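Local coordinates for Slr1951 protein (Synechocystis sp., PDB 3HX1) that is of unknown function but carries a forkhead-associated (FHA) domain, a beta-sandwich module that in its relatives recognises phosphothreonine peptides, at residues L14-D19 with R23-T28; I42-Q47 with V108-E113. All coordinates share one frame; numbering follows the deposited sequence.

Interaction 1: residues L14-D19 with R23-T28; sequences LIILDD and REVLLT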
loop_
_atom_site.group_PDB
_atom_site.type_symbol
_atom_site.label_atom_id
_atom_site.label_comp_id
_atom_site.label_asym_id
_atom_site.label_seq_id
_atom_site.Cartn_x
_atom_site.Cartn_y
_atom_site.Cartn_z
ATOM N N LEU A 14 -2.319 8.103 -3.141
ATOM C CA LEU A 14 -2.727 6.791 -2.672
ATOM C C LEU A 14 -4.123 6.869 -2.044
ATOM O O LEU A 14 -4.293 7.506 -0.997
ATOM C CB LEU A 14 -1.720 6.287 -1.631
ATOM C CG LEU A 14 -1.501 4.778 -1.545
ATOM C CD1 LEU A 14 -1.035 4.266 -2.904
ATOM C CD2 LEU A 14 -0.474 4.456 -0.472
ATOM N N ILE A 15 -5.116 6.245 -2.682
ATOM C CA ILE A 15 -6.470 6.235 -2.134
ATOM C C ILE A 15 -6.606 5.010 -1.229
ATOM O O ILE A 15 -6.630 3.865 -1.696
ATOM C CB ILE A 15 -7.552 6.165 -3.237
ATOM C CG1 ILE A 15 -7.415 7.357 -4.185
ATOM C CG2 ILE A 15 -8.948 6.158 -2.610
ATOM C CD1 ILE A 15 -6.383 7.150 -5.261
ATOM N N ILE A 16 -6.694 5.255 0.069
ATOM C CA ILE A 16 -6.796 4.182 1.046
ATOM C C ILE A 16 -8.213 3.968 1.559
ATOM O O ILE A 16 -8.904 4.917 1.942
ATOM C CB ILE A 16 -5.872 4.464 2.251
ATOM C CG1 ILE A 16 -4.425 4.571 1.763
ATOM C CG2 ILE A 16 -6.026 3.363 3.307
ATOM C CD1 ILE A 16 -3.485 5.142 2.773
ATOM N N LEU A 17 -8.633 2.707 1.572
ATOM C CA LEU A 17 -9.956 2.341 2.052
ATOM C C LEU A 17 -9.833 1.310 3.158
ATOM O O LEU A 17 -9.366 0.196 2.919
ATOM C CB LEU A 17 -10.794 1.756 0.920
ATOM C CG LEU A 17 -12.156 1.236 1.378
ATOM C CD1 LEU A 17 -12.928 2.374 2.033
ATOM C CD2 LEU A 17 -12.925 0.665 0.201
ATOM N N ASP A 18 -10.256 1.677 4.363
ATOM C CA ASP A 18 -10.196 0.765 5.500
ATOM C C ASP A 18 -11.261 1.099 6.536
ATOM O O ASP A 18 -12.131 1.929 6.297
ATOM C CB ASP A 18 -8.819 0.827 6.152
ATOM C CG ASP A 18 -8.392 2.251 6.485
ATOM O OD1 ASP A 18 -9.262 3.156 6.539
ATOM O OD2 ASP A 18 -7.182 2.463 6.705
ATOM N N ASP A 19 -11.183 0.445 7.689
ATOM C CA ASP A 19 -12.133 0.661 8.783
ATOM C C ASP A 19 -12.439 2.141 9.048
ATOM O O ASP A 19 -13.505 2.473 9.566
ATOM C CB ASP A 19 -11.606 0.019 10.078
ATOM C CG ASP A 19 -11.453 -1.493 9.973
ATOM O OD1 ASP A 19 -11.706 -2.051 8.878
ATOM O OD2 ASP A 19 -11.078 -2.120 10.990
ATOM N N ARG A 23 -9.795 7.553 2.214
ATOM C CA ARG A 23 -9.053 8.816 2.321
ATOM C C ARG A 23 -7.873 8.833 1.365
ATOM O O ARG A 23 -7.443 7.788 0.886
ATOM C CB ARG A 23 -8.521 9.016 3.728
ATOM C CG ARG A 23 -7.295 8.163 4.027
ATOM C CD ARG A 23 -6.821 8.381 5.443
ATOM N NE ARG A 23 -6.548 7.115 6.105
ATOM C CZ ARG A 23 -5.425 6.423 5.971
ATOM N NH1 ARG A 23 -4.446 6.873 5.197
ATOM N NH2 ARG A 23 -5.287 5.274 6.609
ATOM N N GLU A 24 -7.340 10.020 1.099
ATOM C CA GLU A 24 -6.208 10.150 0.190
ATOM C C GLU A 24 -4.908 10.564 0.874
ATOM O O GLU A 24 -4.900 11.369 1.803
ATOM C CB GLU A 24 -6.539 11.133 -0.933
ATOM C CG GLU A 24 -7.251 10.496 -2.114
ATOM C CD GLU A 24 -7.615 11.502 -3.194
ATOM O OE1 GLU A 24 -6.921 12.534 -3.314
ATOM O OE2 GLU A 24 -8.587 11.253 -3.937
ATOM N N VAL A 25 -3.811 9.985 0.398
ATOM C CA VAL A 25 -2.482 10.253 0.915
ATOM C C VAL A 25 -1.599 10.661 -0.249
ATOM O O VAL A 25 -1.660 10.066 -1.332
ATOM C CB VAL A 25 -1.875 8.996 1.558
ATOM C CG1 VAL A 25 -0.458 9.275 2.010
ATOM C CG2 VAL A 25 -2.726 8.551 2.722
ATOM N N LEU A 26 -0.781 11.682 -0.036
ATOM C CA LEU A 26 0.123 12.135 -1.081
ATOM C C LEU A 26 1.431 11.414 -0.828
ATOM O O LEU A 26 1.958 11.464 0.286
ATOM C CB LEU A 26 0.327 13.640 -0.984
ATOM C CG LEU A 26 1.330 14.191 -1.988
ATOM C CD1 LEU A 26 0.723 14.139 -3.381
ATOM C CD2 LEU A 26 1.695 15.619 -1.606
ATOM N N LEU A 27 1.939 10.716 -1.839
ATOM C CA LEU A 27 3.197 9.989 -1.690
ATOM C C LEU A 27 4.345 10.933 -2.022
ATOM O O LEU A 27 4.515 11.358 -3.165
ATOM C CB LEU A 27 3.203 8.770 -2.602
ATOM C CG LEU A 27 3.148 7.426 -1.875
ATOM C CD1 LEU A 27 2.214 7.479 -0.691
ATOM C CD2 LEU A 27 2.709 6.360 -2.865
ATOM N N THR A 28 5.130 11.249 -1.000
ATOM C CA THR A 28 6.227 12.198 -1.118
ATOM C C THR A 28 7.617 11.620 -0.902
ATOM O O THR A 28 8.578 12.037 -1.549
ATOM C CB THR A 28 6.008 13.355 -0.091
ATOM O OG1 THR A 28 5.055 14.292 -0.611
ATOM C CG2 THR A 28 7.311 14.060 0.230
#

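Interaction 2: residues I42-Q47 with V108-E113; sequences IRIKSQ and VSVRYE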
loop_
_atom_site.group_PDB
_atom_site.type_symbol
_atom_site.label_atom_id
_atom_site.label_comp_id
_atom_site.label_asym_id
_atom_site.label_seq_id
_atom_site.Cartn_x
_atom_site.Cartn_y
_atom_site.Cartn_z
ATOM N N ILE A 42 2.262 4.727 6.873
ATOM C CA ILE A 42 0.904 4.886 6.353
ATOM C C ILE A 42 0.015 3.859 7.033
ATOM O O ILE A 42 0.118 2.672 6.759
ATOM C CB ILE A 42 0.876 4.662 4.837
ATOM C CG1 ILE A 42 1.763 5.710 4.150
ATOM C CG2 ILE A 42 -0.551 4.739 4.329
ATOM C CD1 ILE A 42 1.989 5.470 2.681
ATOM N N ARG A 43 -0.859 4.296 7.927
ATOM C CA ARG A 43 -1.694 3.338 8.626
ATOM C C ARG A 43 -2.863 2.857 7.825
ATOM O O ARG A 43 -3.578 3.655 7.225
ATOM C CB ARG A 43 -2.217 3.909 9.948
ATOM C CG ARG A 43 -1.135 4.133 10.981
ATOM C CD ARG A 43 -1.724 4.538 12.321
ATOM N NE ARG A 43 -2.435 3.446 12.980
ATOM C CZ ARG A 43 -3.010 3.541 14.178
ATOM N NH1 ARG A 43 -2.967 4.678 14.863
ATOM N NH2 ARG A 43 -3.622 2.489 14.699
ATOM N N ILE A 44 -3.032 1.539 7.791
ATOM C CA ILE A 44 -4.166 0.931 7.119
ATOM C C ILE A 44 -4.899 0.215 8.244
ATOM O O ILE A 44 -4.534 -0.894 8.637
ATOM C CB ILE A 44 -3.761 -0.089 6.046
ATOM C CG1 ILE A 44 -3.387 0.618 4.739
ATOM C CG2 ILE A 44 -4.946 -0.986 5.741
ATOM C CD1 ILE A 44 -2.242 1.545 4.845
ATOM N N LYS A 45 -5.926 0.882 8.762
ATOM C CA LYS A 45 -6.725 0.388 9.872
ATOM C C LYS A 45 -7.606 -0.813 9.551
ATOM O O LYS A 45 -8.626 -0.678 8.869
ATOM C CB LYS A 45 -7.593 1.529 10.405
ATOM C CG LYS A 45 -8.526 1.162 11.551
ATOM C CD LYS A 45 -9.509 2.302 11.821
ATOM C CE LYS A 45 -10.503 1.965 12.919
ATOM N NZ LYS A 45 -11.610 2.967 12.977
ATOM N N SER A 46 -7.199 -1.978 10.062
ATOM C CA SER A 46 -7.924 -3.237 9.896
ATOM C C SER A 46 -7.224 -4.352 10.640
ATOM O O SER A 46 -6.027 -4.277 10.899
ATOM C CB SER A 46 -8.036 -3.649 8.428
ATOM O OG SER A 46 -8.843 -4.811 8.314
ATOM N N GLN A 47 -7.979 -5.396 10.968
ATOM C CA GLN A 47 -7.437 -6.544 11.688
ATOM C C GLN A 47 -6.835 -7.547 10.721
ATOM O O GLN A 47 -6.058 -8.410 11.118
ATOM C CB GLN A 47 -8.532 -7.227 12.499
ATOM C CG GLN A 47 -9.736 -7.657 11.675
ATOM C CD GLN A 47 -10.681 -8.549 12.462
ATOM O OE1 GLN A 47 -10.915 -8.327 13.652
ATOM N NE2 GLN A 47 -11.238 -9.558 11.798
ATOM N N VAL A 108 -10.261 -4.313 2.615
ATOM C CA VAL A 108 -9.236 -3.266 2.625
ATOM C C VAL A 108 -8.321 -3.267 1.403
ATOM O O VAL A 108 -7.891 -4.309 0.938
ATOM C CB VAL A 108 -8.387 -3.352 3.899
ATOM C CG1 VAL A 108 -7.667 -4.686 3.964
ATOM C CG2 VAL A 108 -7.409 -2.205 3.932
ATOM N N SER A 109 -7.993 -2.073 0.915
ATOM C CA SER A 109 -7.218 -1.917 -0.310
ATOM C C SER A 109 -6.725 -0.497 -0.579
ATOM O O SER A 109 -7.297 0.459 -0.065
ATOM C CB SER A 109 -8.126 -2.296 -1.461
ATOM O OG SER A 109 -9.090 -1.261 -1.662
ATOM N N VAL A 110 -5.686 -0.369 -1.407
ATOM C CA VAL A 110 -5.160 0.941 -1.775
ATOM C C VAL A 110 -5.080 1.081 -3.288
ATOM O O VAL A 110 -4.547 0.207 -3.983
ATOM C CB VAL A 110 -3.740 1.206 -1.199
ATOM C CG1 VAL A 110 -3.764 1.130 0.318
ATOM C CG2 VAL A 110 -2.739 0.229 -1.782
ATOM N N ARG A 111 -5.635 2.174 -3.799
ATOM C CA ARG A 111 -5.591 2.437 -5.222
ATOM C C ARG A 111 -4.515 3.476 -5.424
ATOM O O ARG A 111 -4.305 4.330 -4.565
ATOM C CB ARG A 111 -6.924 2.984 -5.730
ATOM C CG ARG A 111 -8.026 1.950 -5.849
ATOM C CD ARG A 111 -9.091 2.398 -6.842
ATOM N NE ARG A 111 -8.532 2.634 -8.174
ATOM C CZ ARG A 111 -8.433 3.833 -8.744
ATOM N NH1 ARG A 111 -8.859 4.912 -8.099
ATOM N NH2 ARG A 111 -7.908 3.954 -9.958
ATOM N N TYR A 112 -3.825 3.394 -6.553
ATOM C CA TYR A 112 -2.782 4.359 -6.862
ATOM C C TYR A 112 -3.186 5.194 -8.059
ATOM O O TYR A 112 -3.884 4.715 -8.953
ATOM C CB TYR A 112 -1.451 3.658 -7.148
ATOM C CG TYR A 112 -0.389 4.596 -7.685
ATOM C CD1 TYR A 112 -0.198 4.737 -9.057
ATOM C CD2 TYR A 112 0.418 5.353 -6.826
ATOM C CE1 TYR A 112 0.767 5.595 -9.576
ATOM C CE2 TYR A 112 1.391 6.226 -7.338
ATOM C CZ TYR A 112 1.558 6.333 -8.720
ATOM O OH TYR A 112 2.533 7.142 -9.260
ATOM N N GLU A 113 -2.755 6.450 -8.066
ATOM C CA GLU A 113 -3.074 7.346 -9.168
ATOM C C GLU A 113 -1.975 8.370 -9.389
ATOM O O GLU A 113 -1.381 8.875 -8.440
ATOM C CB GLU A 113 -4.401 8.068 -8.906
ATOM C CG GLU A 113 -5.632 7.284 -9.337
ATOM C CD GLU A 113 -6.922 8.034 -9.068
ATOM O OE1 GLU A 113 -6.988 9.237 -9.390
ATOM O OE2 GLU A 113 -7.873 7.419 -8.544
#

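Interaction 1: residues L14-D19 with R23-T28
Two antiparallel pairs, Leu14 with Val25 and Ile16 with Arg23, are doubly hydrogen-bonded and join the strands of a beta hairpin. Leu14 N gives a nearly straight bond to Val25 O (2.7 Å, 174° at the hydrogen), and Val25 N returns one to Leu14 O. Ile16 and Arg23 exchange the same two bonds. Between them Ile15 and Glu24 form a non-hydrogen-bonded pair, where Ile15 CG1 lies alongside Glu24 CG at 3.8 Å.

On the face shared by Leu14, Ile16, Arg23 and Val25 the contacts are mainly apolar. Ile16 CD1 meets Val25 CG2 at 3.5 Å, and Leu14 CD2 reaches Leu27 CD1 at 4.1 Å. The Arg23 side chain runs beside Ile16, whose CG2 sits over one face of the guanidinium, while Val25 CG2 lies at its edge, in plane.

At the turn end of the hairpin a charged pair forms. With CG set between backbone N and carbonyl carbon (chi1 77°) and a bend at chi3, Arg23 brings NH2 to 3.4 Å from Asp18 OD2, a long salt bridge with the two planes 52° apart. NH2 also approaches Arg43 O, probably as a hydrogen bond, though the modelled separation is doubtfully short; Asp18 OD2 accepts from Lys45 N. A leucine in place of Arg23 would probably leave Asp18 without this countercharge and Ile16 CG2 without the flat group it lies over.

Strand 21-27 is outermost in its sheet within the chain; strand 11-18 pairs on its other flank with strand 109-115, and Ile42 of strand 42-43, in the second sheet, packs against Leu14, Ile16 and Leu27.

Interaction 2: residues I42-Q47 with V108-E113
Ile44 and Val108 meet through one methyl each, Ile44 CG2 against Val108 CG2 at 3.3 Å, their side chains crossing at about a right angle. In both residues CG2 stands opposite the backbone N, Val108 having its CG1 between N and carbonyl carbon (chi1 62°). On its other branch Ile44 makes a looser approach, CG1 to Val110 CG1 at 4.5 Å. All three residues are buried, and no hydrogen bond links the two segments: this is purely apolar contact.

It spans the beta sandwich of the FHA fold, since Ile44 follows strand 42-43 at the border of one sheet, whereas Val110 belongs to strand 109-115 of the other.

A second shell surrounds the three residues. Ile44 is held by backbone hydrogen bonding to Gly35 and packs on Ile34 and Val49; Val110 is held likewise to Ile102 and touches Ile16, while Val108 reaches Asp18. Farther along 108-113, a salt bridge with a hydrogen bond joins Arg111 NH1 to Glu113 OE2 at 2.7 Å; OE2 uses its anti lone pair and lies 22° out of the guanidinium plane of Arg111. The other oxygen of Glu113, OE1, makes a salt bridge to Arg115.

Overall arrangement
The 14-19/23-28 and 42-47/108-113 contacts lie side by side, their centres about 6 Å apart, and share one sheet through the neighbouring strands 11-18 and 109-115. Interaction 1 works within that sheet, with backbone hydrogen bonds between strands adjacent in sequence and a partly buried surface ending in charged groups. Interaction 2 is wholly buried and joins the two sheets by side chains alone, between segments distant in the chain. A probable hydrogen bond from Ile15 N to Arg111 O (2.8 Å) ties interaction 1 to interaction 2 within the sheet, while Ile16 CD1 packs on Ile42 CG2 at 3.3 Å across the sandwich.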